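Local structure of UDP-N-acetylglucosamine pyrophosphorylase (3OC9) at residues 35-39 with 192-196; 76-80 with 92-96; 213-219 with 253-259; 231-235 with 316-322. The protein probably catalyses the transfer of a uridylyl group from UTP to N-acetyl-alpha-D-glucosamine 1-phosphate, giving UDP-N-acetylglucosamine and diphosphate. All coordinates share one frame; numbering follows the deposited sequence. Where two conformers were deposited one is given.

Contact 1 of 4, residues 35-39 with 192-196; sequences KTALI and KDVDP
An inverse gamma turn centred on V194 sets that side chain against T36, A37 and L38 on a parallel strand of the large nucleotidyltransferase sheet. It is a compact case of a tight turn with an apolar residue at its centre, V194, which faces the strand: a weak bond from D195 N to D193 O, 2.9 Å long, closes the turn. The two methyls of V194 divide the work. CG1, which lies anti to the valine's own N (chi1 -175°), meets T36 OG1 at 3.7 Å, an apolar branch resting on a hydroxyl oxygen; CG2 bears on the strand itself, 3.6 Å from A37 O and 4.0 Å from L38 CB. L38 continues the contact beyond the valine, its CD1 lying 4.1 Å from D193 CA and its CD2 4.1 Å from D193 OD1. That carboxylate oxygen is hydrogen-bonded to H184 NE2, and the leucine methyls flank it. On leaving the turn, D195 takes the N-cap position of helix 196-204. The touching residues are all buried: T36 reaches I31 of helix 21-32, L38 and D193 both touch T72 of helix 68-87, and strand 36-41 runs between strands 95-100 and 180-184.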
# COMPACT_ATOMS: atom_id res chain seq x y z
N LYS A 35 -3.89 14.45 13.75
CA LYS A 35 -3.88 15.07 12.41
C LYS A 35 -3.53 14.10 11.25
O LYS A 35 -3.30 14.57 10.14
CB LYS A 35 -2.95 16.30 12.38
CG LYS A 35 -3.40 17.45 13.33
CD LYS A 35 -2.46 18.66 13.23
CE LYS A 35 -2.93 19.82 14.10
NZ LYS A 35 -2.23 21.09 13.72
N THR A 36 -3.53 12.78 11.52
CA THR A 36 -3.13 11.77 10.49
C THR A 36 -4.15 10.62 10.31
O THR A 36 -4.93 10.33 11.23
CB THR A 36 -1.72 11.13 10.78
OG1 THR A 36 -1.78 10.23 11.91
CG2 THR A 36 -0.64 12.21 10.99
N ALA A 37 -4.10 9.94 9.15
CA ALA A 37 -4.96 8.77 8.86
C ALA A 37 -4.30 7.77 7.90
O ALA A 37 -3.37 8.15 7.15
CB ALA A 37 -6.34 9.24 8.26
N LEU A 38 -4.80 6.52 7.90
CA LEU A 38 -4.39 5.47 6.94
C LEU A 38 -5.56 5.15 5.96
O LEU A 38 -6.71 5.10 6.39
CB LEU A 38 -4.00 4.16 7.69
CG LEU A 38 -3.47 3.00 6.83
CD1 LEU A 38 -2.08 3.36 6.21
CD2 LEU A 38 -3.33 1.63 7.58
N ILE A 39 -5.24 4.95 4.67
CA ILE A 39 -6.25 4.55 3.65
C ILE A 39 -5.76 3.27 2.94
O ILE A 39 -4.66 3.29 2.38
CB ILE A 39 -6.49 5.66 2.57
CG1 ILE A 39 -7.03 6.97 3.21
CG2 ILE A 39 -7.49 5.11 1.48
CD1 ILE A 39 -7.06 8.21 2.25
N LYS A 192 5.45 0.64 6.04
CA LYS A 192 5.49 1.34 7.34
C LYS A 192 4.14 2.05 7.73
O LYS A 192 4.04 2.65 8.79
CB LYS A 192 6.69 2.33 7.43
CG LYS A 192 8.10 1.67 7.54
CD LYS A 192 9.19 2.80 7.59
CE LYS A 192 10.62 2.24 7.81
NZ LYS A 192 11.63 3.40 7.90
N ASP A 193 3.12 1.98 6.87
CA ASP A 193 1.80 2.58 7.20
C ASP A 193 1.94 4.10 7.41
O ASP A 193 2.51 4.75 6.52
CB ASP A 193 1.10 1.81 8.36
CG ASP A 193 0.79 0.34 7.98
OD1 ASP A 193 0.38 0.09 6.83
OD2 ASP A 193 0.93 -0.58 8.82
N VAL A 194 1.47 4.67 8.53
CA VAL A 194 1.58 6.14 8.76
C VAL A 194 3.01 6.49 9.27
O VAL A 194 3.23 6.74 10.46
CB VAL A 194 0.41 6.69 9.67
CG1 VAL A 194 0.47 8.24 9.81
CG2 VAL A 194 -0.96 6.28 9.13
N ASP A 195 3.97 6.51 8.33
CA ASP A 195 5.42 6.62 8.63
C ASP A 195 5.75 8.03 9.16
O ASP A 195 5.62 9.00 8.41
CB ASP A 195 6.21 6.32 7.32
CG ASP A 195 7.74 6.44 7.47
OD1 ASP A 195 8.22 6.59 8.61
OD2 ASP A 195 8.47 6.40 6.43
N PRO A 196 6.18 8.17 10.45
CA PRO A 196 6.45 9.53 10.96
C PRO A 196 7.50 10.31 10.14
O PRO A 196 7.40 11.55 10.03
CB PRO A 196 6.95 9.30 12.41
CG PRO A 196 6.68 7.88 12.72
CD PRO A 196 6.37 7.12 11.46

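Contact 2 of 4, residues 76-80 with 92-96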
# COMPACT_ATOMS: atom_id res chain seq x y z
N LEU A 76 -0.30 0.09 13.69
CA LEU A 76 -1.01 1.29 14.15
C LEU A 76 -0.97 1.44 15.69
O LEU A 76 -0.75 2.55 16.21
CB LEU A 76 -2.47 1.33 13.62
CG LEU A 76 -2.69 1.44 12.10
CD1 LEU A 76 -4.21 1.47 11.77
CD2 LEU A 76 -2.00 2.71 11.52
N LEU A 77 -1.16 0.34 16.42
CA LEU A 77 -1.03 0.36 17.89
C LEU A 77 0.37 0.84 18.37
O LEU A 77 0.47 1.64 19.31
CB LEU A 77 -1.40 -1.01 18.51
CG LEU A 77 -2.90 -1.37 18.52
CD1 LEU A 77 -3.08 -2.84 18.86
CD2 LEU A 77 -3.74 -0.50 19.49
N ARG A 78 1.43 0.40 17.68
CA ARG A 78 2.82 0.80 18.05
C ARG A 78 3.13 2.27 17.73
O ARG A 78 3.78 2.96 18.53
CB ARG A 78 3.84 -0.14 17.39
CG ARG A 78 5.33 0.19 17.64
CD ARG A 78 5.67 0.17 19.15
NE ARG A 78 7.11 0.30 19.39
CZ ARG A 78 7.65 0.51 20.59
NH1 ARG A 78 6.87 0.63 21.67
NH2 ARG A 78 8.97 0.60 20.72
N LEU A 79 2.67 2.74 16.56
CA LEU A 79 2.77 4.14 16.18
C LEU A 79 2.03 5.07 17.16
O LEU A 79 2.57 6.12 17.55
CB LEU A 79 2.26 4.35 14.73
CG LEU A 79 3.20 3.79 13.64
CD1 LEU A 79 2.46 3.70 12.29
CD2 LEU A 79 4.46 4.69 13.51
N GLN A 80 0.82 4.69 17.58
CA GLN A 80 0.09 5.48 18.59
C GLN A 80 0.89 5.60 19.92
O GLN A 80 0.95 6.67 20.52
CB GLN A 80 -1.32 4.89 18.87
CG GLN A 80 -2.35 5.16 17.73
CD GLN A 80 -3.70 4.42 17.90
OE1 GLN A 80 -4.63 4.63 17.12
NE2 GLN A 80 -3.80 3.55 18.91
N VAL A 92 -4.12 8.83 22.04
CA VAL A 92 -3.71 9.16 20.66
C VAL A 92 -4.41 8.18 19.70
O VAL A 92 -4.35 6.96 19.91
CB VAL A 92 -2.16 9.10 20.53
CG1 VAL A 92 -1.70 9.14 19.04
CG2 VAL A 92 -1.51 10.25 21.31
N MET A 93 -5.06 8.71 18.65
CA MET A 93 -5.85 7.87 17.72
C MET A 93 -5.50 8.11 16.24
O MET A 93 -5.49 9.26 15.79
CB MET A 93 -7.37 8.08 17.96
CG MET A 93 -8.31 7.16 17.14
SD MET A 93 -10.06 7.13 17.67
CE MET A 93 -9.95 6.15 19.15
N ILE A 94 -5.21 7.03 15.50
CA ILE A 94 -5.10 7.07 14.02
C ILE A 94 -6.34 6.41 13.36
O ILE A 94 -6.51 5.20 13.43
CB ILE A 94 -3.79 6.34 13.50
CG1 ILE A 94 -2.53 6.96 14.11
CG2 ILE A 94 -3.72 6.38 11.93
CD1 ILE A 94 -1.24 6.08 13.88
N HIS A 95 -7.20 7.21 12.71
CA HIS A 95 -8.38 6.66 11.99
C HIS A 95 -7.95 5.90 10.70
O HIS A 95 -7.00 6.33 10.03
CB HIS A 95 -9.41 7.79 11.71
CG HIS A 95 -10.18 8.24 12.92
ND1 HIS A 95 -11.31 7.59 13.37
CD2 HIS A 95 -9.95 9.25 13.81
CE1 HIS A 95 -11.75 8.18 14.47
NE2 HIS A 95 -10.94 9.18 14.77
N TRP A 96 -8.63 4.79 10.38
CA TRP A 96 -8.30 3.88 9.26
C TRP A 96 -9.53 3.70 8.35
O TRP A 96 -10.57 3.19 8.81
CB TRP A 96 -7.83 2.51 9.82
CG TRP A 96 -7.41 1.42 8.81
CD1 TRP A 96 -7.23 1.56 7.44
CD2 TRP A 96 -7.09 0.05 9.12
NE1 TRP A 96 -6.83 0.34 6.89
CE2 TRP A 96 -6.74 -0.59 7.90
CE3 TRP A 96 -7.07 -0.69 10.31
CZ2 TRP A 96 -6.36 -1.95 7.83
CZ3 TRP A 96 -6.69 -2.06 10.25
CH2 TRP A 96 -6.34 -2.66 9.01
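Q80 reaches I94 through a chain whose CG stands beside the glutamine's own N and anti to its carbonyl carbon (chi1 -74°), and which then stays extended to the amide. This carries OE1 away from the helix to the backbone of the other segment, where I94 N donates to it over 3.0 Å in a nearly straight bond (171° at the hydrogen), arriving 20° away from the plane of the side-chain carbonyl. The same oxygen accepts a second bond from Q124 NE2; two donors thus share OE1, which should restrain the amide's rotation. Along the way the chain crosses V92 O, which comes within 3.3 Å of Q80 CD without bonding to it. The arrangement is an example of a beta-alpha-beta crossover: strands 36-41 and 95-100 are parallel neighbours in the sheet, helix 68-87 lies on the connection between them, and the approach to the second strand packs against that helix. I94 touches three residues of the helix. Its CD1 lies 4.0 Å from L79 CB, its CG1 is 4.0 Å from Q80 CG, and its CG2 meets L76 CD2 at 4.1 Å. L76 forks between two partners, since its other methyl, CD1, comes obliquely to the W96 ring, 3.9 Å from CE3; the two side chains run at about a right angle. The indole NE1 bonds to T40 OG1 on strand 36-41, while I94 and V92 both touch I31 of helix 21-32.

Contact 3 of 4, residues 213-219 with 253-259; sequences IVKKGFK and EFIYNCG
Three backbone hydrogen bonds join V214 and K216 to G259 and N257. V214 and G259 form a hydrogen-bonded antiparallel pair: V214 N gives to G259 O over 3.1 Å, while G259 N returns a 3.0 Å bond to V214 O. K216 N then donates to N257 O, also at 3.0 Å, and the CA-H of K215 approaches the same oxygen. The principle at work is that an antiparallel pairing can outlast its regular strands: strand 209-215 meets strand 258-261 within a mixed sheet, and the contact carries on into irregular chain on both sides. There K216 takes over. With CG anti to the lysine N (chi1 179°) and the rest extended, its chain passes over the F254 ring, placing CE 4.3 Å from the centroid, 8° off the normal, in a CH-pi contact. Beyond it, NZ bonds to N246 OD1 and to a water, 3.0 Å away, that donates to Y256 O. K219 N nears the ring obliquely, 3.4 Å from F254 CZ. At the strand end of the contact, the buried I213 and C258 meet, CG2 to CB 4.2 Å, and both residues touch L226 of strand 225-229.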
# COMPACT_ATOMS: atom_id res chain seq x y z
N ILE A 213 9.37 6.15 -3.92
CA ILE A 213 9.92 5.47 -5.11
C ILE A 213 11.07 4.52 -4.75
O ILE A 213 11.72 4.69 -3.69
CB ILE A 213 10.36 6.48 -6.28
CG1 ILE A 213 11.57 7.37 -5.89
CG2 ILE A 213 9.16 7.36 -6.72
CD1 ILE A 213 13.01 6.71 -6.12
N VAL A 214 11.31 3.55 -5.63
CA VAL A 214 12.55 2.75 -5.61
C VAL A 214 13.38 3.08 -6.87
O VAL A 214 12.82 3.25 -7.96
CB VAL A 214 12.29 1.20 -5.50
CG1 VAL A 214 11.67 0.84 -4.13
CG2 VAL A 214 11.37 0.65 -6.69
N LYS A 215 14.70 3.19 -6.73
CA LYS A 215 15.58 3.35 -7.92
C LYS A 215 15.55 2.14 -8.87
O LYS A 215 15.85 1.00 -8.45
CB LYS A 215 17.02 3.58 -7.47
CG LYS A 215 17.34 4.97 -7.00
CD LYS A 215 18.89 5.07 -6.89
CE LYS A 215 19.37 6.47 -6.66
NZ LYS A 215 20.83 6.48 -6.28
N LYS A 216 15.16 2.36 -10.14
CA LYS A 216 14.99 1.27 -11.14
C LYS A 216 16.27 0.41 -11.26
O LYS A 216 17.36 0.94 -11.39
CB LYS A 216 14.61 1.86 -12.52
CG LYS A 216 14.42 0.83 -13.67
CD LYS A 216 13.70 1.44 -14.89
CE LYS A 216 13.79 0.52 -16.11
NZ LYS A 216 12.84 1.02 -17.19
N GLY A 217 16.10 -0.91 -11.20
CA GLY A 217 17.24 -1.86 -11.14
C GLY A 217 17.80 -2.40 -12.46
O GLY A 217 19.01 -2.69 -12.55
N PHE A 218 16.94 -2.55 -13.47
CA PHE A 218 17.31 -3.08 -14.80
C PHE A 218 16.23 -2.71 -15.84
O PHE A 218 15.10 -2.40 -15.45
CB PHE A 218 17.63 -4.61 -14.78
CG PHE A 218 16.47 -5.50 -14.38
CD1 PHE A 218 16.09 -5.64 -13.05
CD2 PHE A 218 15.78 -6.24 -15.36
CE1 PHE A 218 15.01 -6.47 -12.68
CE2 PHE A 218 14.72 -7.07 -15.01
CZ PHE A 218 14.32 -7.19 -13.67
N LYS A 219 16.57 -2.75 -17.13
CA LYS A 219 15.69 -2.25 -18.22
C LYS A 219 14.29 -2.91 -18.27
O LYS A 219 13.27 -2.23 -18.48
CB LYS A 219 16.38 -2.36 -19.59
CG LYS A 219 15.53 -1.90 -20.80
CD LYS A 219 16.26 -2.16 -22.13
CE LYS A 219 15.41 -1.89 -23.37
NZ LYS A 219 14.20 -2.78 -23.49
N GLU A 253 23.48 4.11 -14.76
CA GLU A 253 22.22 4.59 -14.12
C GLU A 253 21.16 5.00 -15.16
O GLU A 253 21.50 5.54 -16.21
CB GLU A 253 22.52 5.77 -13.19
CG GLU A 253 23.38 5.42 -11.97
CD GLU A 253 22.58 5.38 -10.69
OE1 GLU A 253 22.15 6.46 -10.20
OE2 GLU A 253 22.36 4.27 -10.15
N PHE A 254 19.88 4.76 -14.87
CA PHE A 254 18.79 5.21 -15.77
C PHE A 254 18.46 6.69 -15.58
O PHE A 254 18.41 7.17 -14.44
CB PHE A 254 17.54 4.33 -15.60
CG PHE A 254 17.71 2.93 -16.14
CD1 PHE A 254 17.40 2.65 -17.47
CD2 PHE A 254 18.20 1.92 -15.32
CE1 PHE A 254 17.59 1.36 -18.00
CE2 PHE A 254 18.39 0.63 -15.83
CZ PHE A 254 18.08 0.35 -17.17
N ILE A 255 18.29 7.41 -16.70
CA ILE A 255 17.84 8.81 -16.72
C ILE A 255 16.48 8.96 -16.04
O ILE A 255 16.25 9.87 -15.22
CB ILE A 255 17.73 9.30 -18.19
CG1 ILE A 255 19.10 9.31 -18.85
CG2 ILE A 255 17.10 10.70 -18.28
CD1 ILE A 255 19.96 10.44 -18.41
N TYR A 256 15.56 8.07 -16.42
CA TYR A 256 14.22 7.94 -15.81
C TYR A 256 14.21 6.76 -14.82
O TYR A 256 13.83 5.63 -15.16
CB TYR A 256 13.15 7.78 -16.90
CG TYR A 256 13.01 9.01 -17.79
CD1 TYR A 256 12.08 10.02 -17.49
CD2 TYR A 256 13.81 9.18 -18.93
CE1 TYR A 256 11.96 11.17 -18.31
CE2 TYR A 256 13.70 10.32 -19.75
CZ TYR A 256 12.76 11.31 -19.43
OH TYR A 256 12.65 12.43 -20.24
N ASN A 257 14.64 7.05 -13.59
CA ASN A 257 14.91 6.01 -12.57
C ASN A 257 13.92 5.96 -11.39
O ASN A 257 14.13 5.20 -10.43
CB ASN A 257 16.37 6.12 -12.05
CG ASN A 257 16.64 7.41 -11.26
OD1 ASN A 257 15.84 8.36 -11.26
ND2 ASN A 257 17.78 7.44 -10.57
N CYS A 258 12.85 6.75 -11.45
CA CYS A 258 11.89 6.83 -10.32
C CYS A 258 10.77 5.78 -10.42
O CYS A 258 9.71 6.03 -11.02
CB CYS A 258 11.30 8.27 -10.22
SG CYS A 258 12.51 9.57 -9.71
N GLY A 259 10.99 4.59 -9.85
CA GLY A 259 9.99 3.50 -9.87
C GLY A 259 8.83 3.72 -8.90
O GLY A 259 9.02 3.71 -7.68
O HOH W 1 12.92 3.97 -17.35

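Contact 4 of 4, residues 231-235 with 316-322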
# COMPACT_ATOMS: atom_id res chain seq x y z
N GLU A 231 5.85 21.00 -16.59
CA GLU A 231 6.04 21.16 -15.15
C GLU A 231 5.12 20.31 -14.25
O GLU A 231 5.12 20.50 -13.04
CB GLU A 231 6.04 22.64 -14.71
CG GLU A 231 7.17 23.49 -15.33
CD GLU A 231 8.57 22.95 -15.03
OE1 GLU A 231 8.88 22.64 -13.86
OE2 GLU A 231 9.37 22.84 -15.99
N ARG A 232 4.34 19.39 -14.82
CA ARG A 232 3.48 18.49 -14.02
C ARG A 232 4.02 17.04 -13.99
O ARG A 232 4.61 16.60 -14.97
CB ARG A 232 2.05 18.49 -14.56
CG ARG A 232 1.40 19.89 -14.63
CD ARG A 232 1.32 20.49 -13.23
NE ARG A 232 0.83 21.87 -13.23
CZ ARG A 232 -0.42 22.23 -12.96
NH1 ARG A 232 -1.34 21.33 -12.66
NH2 ARG A 232 -0.76 23.52 -13.00
N ILE A 233 3.78 16.31 -12.89
CA ILE A 233 4.25 14.91 -12.76
C ILE A 233 3.20 13.88 -13.23
O ILE A 233 2.02 14.03 -12.92
CB ILE A 233 4.65 14.59 -11.27
CG1 ILE A 233 5.75 15.53 -10.77
CG2 ILE A 233 5.02 13.09 -11.08
CD1 ILE A 233 7.11 15.38 -11.52
N LYS A 234 3.65 12.86 -13.99
CA LYS A 234 2.83 11.75 -14.50
C LYS A 234 3.53 10.39 -14.35
O LYS A 234 4.77 10.34 -14.24
CB LYS A 234 2.46 11.96 -16.00
CG LYS A 234 1.50 13.14 -16.29
CD LYS A 234 1.32 13.41 -17.82
CE LYS A 234 0.57 14.75 -18.06
NZ LYS A 234 0.01 14.90 -19.48
N VAL A 235 2.74 9.31 -14.32
CA VAL A 235 3.28 7.92 -14.42
C VAL A 235 3.16 7.39 -15.85
O VAL A 235 2.07 7.51 -16.48
CB VAL A 235 2.55 6.93 -13.44
CG1 VAL A 235 2.97 5.48 -13.69
CG2 VAL A 235 2.81 7.32 -11.97
N PHE A 316 -2.15 12.54 -10.51
CA PHE A 316 -0.87 13.23 -10.20
C PHE A 316 -0.64 14.59 -10.91
O PHE A 316 -0.14 15.53 -10.26
CB PHE A 316 0.38 12.30 -10.40
CG PHE A 316 0.50 11.12 -9.41
CD1 PHE A 316 -0.39 10.90 -8.35
CD2 PHE A 316 1.57 10.22 -9.59
CE1 PHE A 316 -0.22 9.77 -7.47
CE2 PHE A 316 1.76 9.08 -8.71
CZ PHE A 316 0.87 8.88 -7.64
N PRO A 317 -1.00 14.73 -12.22
CA PRO A 317 -0.73 16.04 -12.88
C PRO A 317 -1.62 17.23 -12.42
O PRO A 317 -1.34 18.40 -12.78
CB PRO A 317 -0.90 15.74 -14.39
CG PRO A 317 -1.53 14.39 -14.49
CD PRO A 317 -1.37 13.67 -13.18
N LEU A 318 -2.65 16.94 -11.63
CA LEU A 318 -3.47 18.01 -11.01
C LEU A 318 -2.68 18.83 -9.96
O LEU A 318 -2.95 20.03 -9.76
CB LEU A 318 -4.75 17.41 -10.39
CG LEU A 318 -5.79 18.33 -9.70
CD1 LEU A 318 -6.40 19.33 -10.68
CD2 LEU A 318 -6.88 17.51 -9.04
N ALA A 319 -1.72 18.20 -9.30
CA ALA A 319 -0.93 18.87 -8.24
C ALA A 319 0.15 19.85 -8.75
O ALA A 319 0.76 19.60 -9.79
CB ALA A 319 -0.28 17.80 -7.34
N THR A 320 0.39 20.94 -8.00
CA THR A 320 1.54 21.86 -8.29
C THR A 320 2.70 21.75 -7.28
O THR A 320 3.81 22.28 -7.53
CB THR A 320 1.14 23.38 -8.38
OG1 THR A 320 0.61 23.83 -7.14
CG2 THR A 320 0.13 23.65 -9.51
N LYS A 321 2.47 21.10 -6.14
CA LYS A 321 3.52 20.92 -5.12
C LYS A 321 3.68 19.43 -4.80
O LYS A 321 2.85 18.85 -4.08
CB LYS A 321 3.19 21.70 -3.85
CG LYS A 321 3.04 23.22 -4.07
CD LYS A 321 2.64 23.96 -2.79
CE LYS A 321 3.81 24.18 -1.83
NZ LYS A 321 5.08 24.55 -2.51
N VAL A 322 4.74 18.83 -5.36
CA VAL A 322 4.96 17.36 -5.23
C VAL A 322 6.40 17.08 -4.77
O VAL A 322 7.36 17.63 -5.35
CB VAL A 322 4.73 16.63 -6.60
CG1 VAL A 322 5.06 15.11 -6.50
CG2 VAL A 322 3.30 16.86 -7.14
O HOH W 2 4.30 22.50 -10.69
O HOH W 3 2.04 17.22 -10.70
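P317 packs closely against I233 and K234, whereas R232 and T320 meet toward solvent. On the tight side I233 O sits over the face of the proline ring, 3.4 Å from P317 CD, and K234 CG rests 3.7 Å from P317 CG, the two side chains crossing at about a right angle. V235 CG2 comes obliquely to the F316 ring, and F316 also touches I209 and I211 of strand 209-215. One water ties the backbones together with three bonds, accepting from I233 N at 2.9 Å and donating to F316 O and A319 O. The outer side relies on one direct bond. R232 bends at its second torsion (chi2 -61°), which sets the guanidinium alongside the turn, its edge toward P317 O, and NH1 gives that oxygen a 2.9 Å bond that lies in both the carbonyl and guanidinium planes. T320 CG2 covers one guanidinium face near its rim, 3.6 Å from R232 NH2. Farther out, a second water spans E231 O and T320 O with longer bonds of 3.2 Å. The example illustrates a beta hairpin, strands 225-229 and 232-236, seated by its second strand on the 3-10 turn that leads into strand 322-326.

Overall arrangement
Contacts 1 and 2 adjoin, their centres 8 Å apart: strands 36-41 and 95-100 are neighbours in one sheet, L38 N probably bonds to H95 O, and L79 packs on V194 and P196. Contact 1 is wholly buried and chiefly apolar; contact 2 is partly buried and adds a glutamine-to-backbone bond. Contact 3 reaches the same sheet but on the opposite side of the chain's centre from contact 2, and relies on backbone pairing. Contact 4, about 19 Å from contact 3 between centres, shares with it a partly exposed position and bridging water, but uses an arginine-to-backbone-carbonyl bond, not paired backbone. Their segments alternate along the chain, whereas contact 2 is nested within contact 1.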